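Long-range contact in mRNA-binding protein PUF3 (Saccharomyces cerevisiae, PDB 3K49), which binds mRNA 3' untranslated regions, predominantly of transcripts for mitochondrial proteins, and promotes decay of COX17 mRNA by speeding its deadenylation: residues V117-L122 with N151-K156. Sequence-based numbering, arbitrary orientation.
Sequences VIQKAL and NHVIQK. With nucleotides of chain B.
Gln-119 and His-152, contributed by adjacent Pumilio repeats, show how PUF proteins read one base with one repeat while the next repeat stacks on it. The glutamine chain, extended beyond CG, slants across the histidine, Gln-119 OE1 lying 3.4 Å from His-152 CB and the amide plane tilted 26° from the imidazole. That amide faces the Hoogsteen edge of A8 of chain B: Gln-119 OE1 accepts from A8 N6 at 2.8 Å, and Gln-119 NE2 donates to A8 N7 at 3.0 Å, both nearly straight. This pair of bonds fixes the rotation of the amide and suits adenine, consistent with the way PUF repeats read this base. NE2 also has a weak bond to the carbonyl of Cys-115.

His-152 lays one ring face against the same base, with A8 C5 3.2 Å above the plane and over its centre; Asn-151 OD1 lies over the opposite face, offset toward the rim, and the O2' of A7 of chain B meets the edge in plane. Gln-155, in the same repeat as His-152, reads A7 through an equivalent pair of bonds.

Behind the RNA-binding surface the contact becomes largely apolar. Val-153 sets CG1 anti to its backbone N (chi1 174°), where it meets Ile-118 CG2 at 4.0 Å. Lys-156, bent at chi2 and chi3, runs past Leu-122 in the opposite sense; its CG lies 3.7 Å from Leu-122 CD1 and also packs near Gln-119 O, while NZ forms a salt bridge with Glu-123.

Helices 114-124 and 150-160 thus run side by side, the axes of the two short segments 3° from parallel and 9.6 Å apart at closest approach, as successive RNA-facing helices of the curved Pumilio array. Helix 105-110 packs against both Ile-118 and Val-153, and helix 79-88 of the preceding repeat flanks Val-117 and Ala-121.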
ATOM      1  N   VAL A 117       0.774   4.025  18.811  1.00 23.92           N
ATOM      2  CA  VAL A 117      -0.149   4.768  19.648  1.00 28.91           C
ATOM      3  C   VAL A 117      -0.573   6.050  18.958  1.00 32.97           C
ATOM      4  O   VAL A 117      -1.755   6.422  18.993  1.00 28.83           O
ATOM      5  CB  VAL A 117       0.494   5.112  21.022  1.00 28.35           C
ATOM      6  CG1 VAL A 117      -0.353   6.104  21.788  1.00 25.22           C
ATOM      7  CG2 VAL A 117       0.696   3.847  21.834  1.00 26.83           C
ATOM      8  N   ILE A 118       0.407   6.727  18.352  1.00 30.83           N
ATOM      9  CA  ILE A 118       0.162   7.949  17.614  1.00 26.90           C
ATOM     10  C   ILE A 118      -0.809   7.664  16.457  1.00 35.45           C
ATOM     11  O   ILE A 118      -1.763   8.409  16.195  1.00 30.30           O
ATOM     12  CB  ILE A 118       1.470   8.527  17.041  1.00 30.96           C
ATOM     13  CG1 ILE A 118       2.350   9.115  18.157  1.00 35.73           C
ATOM     14  CG2 ILE A 118       1.153   9.591  15.969  1.00 31.90           C
ATOM     15  CD1 ILE A 118       1.604  10.093  19.100  1.00 35.47           C
ATOM     16  N   GLN A 119      -0.560   6.564  15.768  1.00 30.17           N
ATOM     17  CA  GLN A 119      -1.388   6.188  14.654  1.00 22.81           C
ATOM     18  C   GLN A 119      -2.827   5.928  15.081  1.00 42.55           C
ATOM     19  O   GLN A 119      -3.774   6.305  14.359  1.00 36.84           O
ATOM     20  CB  GLN A 119      -0.796   4.978  13.961  1.00 24.83           C
ATOM     21  CG  GLN A 119       0.363   5.332  12.998  1.00 33.09           C
ATOM     22  CD  GLN A 119       1.101   4.101  12.506  1.00 34.11           C
ATOM     23  OE1 GLN A 119       0.648   3.416  11.594  1.00 42.39           O
ATOM     24  NE2 GLN A 119       2.237   3.811  13.116  1.00 27.07           N
ATOM     25  N   LYS A 120      -2.988   5.282  16.246  1.00 32.27           N
ATOM     26  CA  LYS A 120      -4.312   4.969  16.750  1.00 27.20           C
ATOM     27  C   LYS A 120      -5.002   6.268  17.174  1.00 38.45           C
ATOM     28  O   LYS A 120      -6.201   6.454  16.953  1.00 31.32           O
ATOM     29  CB  LYS A 120      -4.266   3.970  17.904  1.00 34.07           C
ATOM     30  CG  LYS A 120      -5.661   3.395  18.315  1.00 38.93           C
ATOM     31  CD  LYS A 120      -6.122   2.243  17.386  1.00 28.68           C
ATOM     32  CE  LYS A 120      -7.435   1.624  17.831  1.00 56.43           C
ATOM     33  NZ  LYS A 120      -7.386   0.942  19.183  1.00 57.15           N
ATOM     34  N   ALA A 121      -4.229   7.176  17.760  1.00 31.64           N
ATOM     35  CA  ALA A 121      -4.783   8.424  18.256  1.00 24.34           C
ATOM     36  C   ALA A 121      -5.381   9.296  17.153  1.00 35.66           C
ATOM     37  O   ALA A 121      -6.467   9.855  17.321  1.00 44.93           O
ATOM     38  CB  ALA A 121      -3.748   9.196  19.059  1.00 30.01           C
ATOM     39  N   LEU A 122      -4.689   9.401  16.026  1.00 40.81           N
ATOM     40  CA  LEU A 122      -5.169  10.197  14.887  1.00 36.26           C
ATOM     41  C   LEU A 122      -6.545   9.727  14.409  1.00 38.86           C
ATOM     42  O   LEU A 122      -7.409  10.521  14.040  1.00 40.98           O
ATOM     43  CB  LEU A 122      -4.150  10.148  13.734  1.00 28.90           C
ATOM     44  CG  LEU A 122      -2.795  10.803  14.010  1.00 44.98           C
ATOM     45  CD1 LEU A 122      -1.797  10.598  12.854  1.00 37.24           C
ATOM     46  CD2 LEU A 122      -2.991  12.286  14.319  1.00 40.21           C
ATOM     47  N   ASN A 151       7.017   6.981   8.511  1.00 34.01           N
ATOM     48  CA  ASN A 151       6.336   7.034   7.241  1.00 33.10           C
ATOM     49  C   ASN A 151       4.867   6.647   7.410  1.00 39.99           C
ATOM     50  O   ASN A 151       4.001   7.138   6.666  1.00 30.17           O
ATOM     51  CB  ASN A 151       7.042   6.185   6.167  1.00 38.42           C
ATOM     52  CG  ASN A 151       6.743   4.692   6.287  1.00 39.65           C
ATOM     53  OD1 ASN A 151       5.815   4.190   5.662  1.00 40.94           O
ATOM     54  ND2 ASN A 151       7.534   3.980   7.093  1.00 36.49           N
ATOM     55  N   HIS A 152       4.592   5.791   8.401  1.00 33.11           N
ATOM     56  CA  HIS A 152       3.238   5.341   8.651  1.00 28.72           C
ATOM     57  C   HIS A 152       2.422   6.443   9.305  1.00 30.08           C
ATOM     58  O   HIS A 152       1.225   6.565   9.078  1.00 29.86           O
ATOM     59  CB  HIS A 152       3.230   4.104   9.521  1.00 28.91           C
ATOM     60  CG  HIS A 152       3.807   2.897   8.871  1.00 33.54           C
ATOM     61  ND1 HIS A 152       3.034   1.946   8.246  1.00 27.77           N
ATOM     62  CD2 HIS A 152       5.095   2.456   8.781  1.00 31.22           C
ATOM     63  CE1 HIS A 152       3.813   0.978   7.789  1.00 37.58           C
ATOM     64  NE2 HIS A 152       5.060   1.264   8.104  1.00 37.46           N
ATOM     65  N   VAL A 153       3.077   7.265  10.109  1.00 34.44           N
ATOM     66  CA  VAL A 153       2.397   8.366  10.779  1.00 26.82           C
ATOM     67  C   VAL A 153       1.991   9.404   9.757  1.00 38.03           C
ATOM     68  O   VAL A 153       0.870   9.932   9.819  1.00 32.69           O
ATOM     69  CB  VAL A 153       3.333   9.024  11.772  1.00 29.12           C
ATOM     70  CG1 VAL A 153       2.688  10.255  12.373  1.00 31.10           C
ATOM     71  CG2 VAL A 153       3.766   8.021  12.817  1.00 31.30           C
ATOM     72  N   ILE A 154       2.927   9.700   8.842  1.00 28.56           N
ATOM     73  CA  ILE A 154       2.681  10.564   7.695  1.00 33.29           C
ATOM     74  C   ILE A 154       1.479  10.093   6.874  1.00 29.58           C
ATOM     75  O   ILE A 154       0.583  10.881   6.602  1.00 37.03           O
ATOM     76  CB  ILE A 154       3.909  10.657   6.757  1.00 37.61           C
ATOM     77  CG1 ILE A 154       5.080  11.312   7.493  1.00 42.16           C
ATOM     78  CG2 ILE A 154       3.533  11.464   5.487  1.00 26.88           C
ATOM     79  CD1 ILE A 154       4.717  12.664   8.129  1.00 35.83           C
ATOM     80  N   GLN A 155       1.470   8.814   6.493  1.00 27.85           N
ATOM     81  CA  GLN A 155       0.373   8.233   5.719  1.00 39.58           C
ATOM     82  C   GLN A 155      -0.953   8.368   6.489  1.00 42.79           C
ATOM     83  O   GLN A 155      -1.980   8.772   5.944  1.00 41.71           O
ATOM     84  CB  GLN A 155       0.650   6.750   5.432  1.00 38.24           C
ATOM     85  CG  GLN A 155       1.638   6.462   4.307  1.00 37.92           C
ATOM     86  CD  GLN A 155       1.987   4.976   4.215  1.00 42.70           C
ATOM     87  OE1 GLN A 155       1.135   4.155   3.887  1.00 40.17           O
ATOM     88  NE2 GLN A 155       3.244   4.629   4.499  1.00 31.95           N
ATOM     89  N   LYS A 156      -0.912   8.024   7.769  1.00 45.15           N
ATOM     90  CA  LYS A 156      -2.070   8.135   8.632  1.00 46.05           C
ATOM     91  C   LYS A 156      -2.584   9.578   8.673  1.00 38.24           C
ATOM     92  O   LYS A 156      -3.797   9.834   8.570  1.00 36.86           O
ATOM     93  CB  LYS A 156      -1.714   7.637  10.039  1.00 40.04           C
ATOM     94  CG  LYS A 156      -2.902   7.596  10.996  1.00 43.81           C
ATOM     95  CD  LYS A 156      -4.063   6.760  10.453  1.00 43.65           C
ATOM     96  CE  LYS A 156      -3.702   5.292  10.467  1.00 57.60           C
ATOM     97  NZ  LYS A 156      -4.885   4.418  10.324  1.00 63.71           N
TER
ATOM     98  P     A B   8       9.632  -2.496   7.059  1.00 46.67           P
ATOM     99  OP1   A B   8      10.815  -1.738   6.619  1.00 32.48           O
ATOM    100  OP2   A B   8       9.610  -3.975   6.954  1.00 43.47           O
ATOM    101  O5'   A B   8       9.326  -2.124   8.587  1.00 43.82           O
ATOM    102  C5'   A B   8       8.109  -2.534   9.197  1.00 44.69           C
ATOM    103  C4'   A B   8       8.039  -2.025  10.620  1.00 40.84           C
ATOM    104  O4'   A B   8       7.422  -0.724  10.633  1.00 43.59           O
ATOM    105  C3'   A B   8       7.167  -2.852  11.551  1.00 42.46           C
ATOM    106  O3'   A B   8       7.940  -3.921  12.071  1.00 46.78           O
ATOM    107  C2'   A B   8       6.809  -1.847  12.647  1.00 50.64           C
ATOM    108  O2'   A B   8       7.790  -1.718  13.654  1.00 53.20           O
ATOM    109  C1'   A B   8       6.787  -0.524  11.877  1.00 52.13           C
ATOM    110  N9    A B   8       5.450   0.039  11.659  1.00 40.74           N
ATOM    111  C8    A B   8       5.017   1.259  12.103  1.00 38.15           C
ATOM    112  N7    A B   8       3.768   1.529  11.794  1.00 39.73           N
ATOM    113  C5    A B   8       3.352   0.407  11.102  1.00 41.22           C
ATOM    114  C6    A B   8       2.126   0.071  10.505  1.00 42.47           C
ATOM    115  N6    A B   8       1.063   0.872  10.525  1.00 34.10           N
ATOM    116  N1    A B   8       2.035  -1.125   9.882  1.00 47.00           N
ATOM    117  C2    A B   8       3.112  -1.922   9.864  1.00 32.80           C
ATOM    118  N3    A B   8       4.322  -1.716  10.391  1.00 52.08           N
ATOM    119  C4    A B   8       4.378  -0.520  11.001  1.00 43.13           C
ATOM    120  P     A B   7       7.514  -5.510   2.139  1.00 63.78           P
ATOM    121  OP1   A B   7       8.567  -6.161   2.954  1.00 73.77           O
ATOM    122  OP2   A B   7       6.255  -6.236   1.852  1.00 57.09           O
ATOM    123  O5'   A B   7       7.169  -4.106   2.824  1.00 56.30           O
ATOM    124  C5'   A B   7       8.132  -3.066   2.780  1.00 57.81           C
ATOM    125  C4'   A B   7       7.942  -2.076   3.918  1.00 59.13           C
ATOM    126  O4'   A B   7       6.887  -1.143   3.588  1.00 57.08           O
ATOM    127  C3'   A B   7       7.629  -2.573   5.332  1.00 41.27           C
ATOM    128  O3'   A B   7       8.440  -1.815   6.221  1.00 46.18           O
ATOM    129  C2'   A B   7       6.196  -2.083   5.532  1.00 46.17           C
ATOM    130  O2'   A B   7       5.819  -1.857   6.892  1.00 52.30           O
ATOM    131  C1'   A B   7       6.299  -0.753   4.797  1.00 43.44           C
ATOM    132  N9    A B   7       5.066  -0.022   4.524  1.00 40.05           N
ATOM    133  C8    A B   7       4.900   1.327   4.671  1.00 37.43           C
ATOM    134  N7    A B   7       3.694   1.747   4.375  1.00 36.19           N
ATOM    135  C5    A B   7       3.028   0.594   4.004  1.00 33.94           C
ATOM    136  C6    A B   7       1.713   0.374   3.579  1.00 38.06           C
ATOM    137  N6    A B   7       0.826   1.357   3.434  1.00 35.82           N
ATOM    138  N1    A B   7       1.353  -0.900   3.296  1.00 41.35           N
ATOM    139  C2    A B   7       2.272  -1.880   3.418  1.00 35.98           C
ATOM    140  N3    A B   7       3.549  -1.789   3.790  1.00 32.75           N
ATOM    141  C4    A B   7       3.860  -0.510   4.078  1.00 35.07           C
TER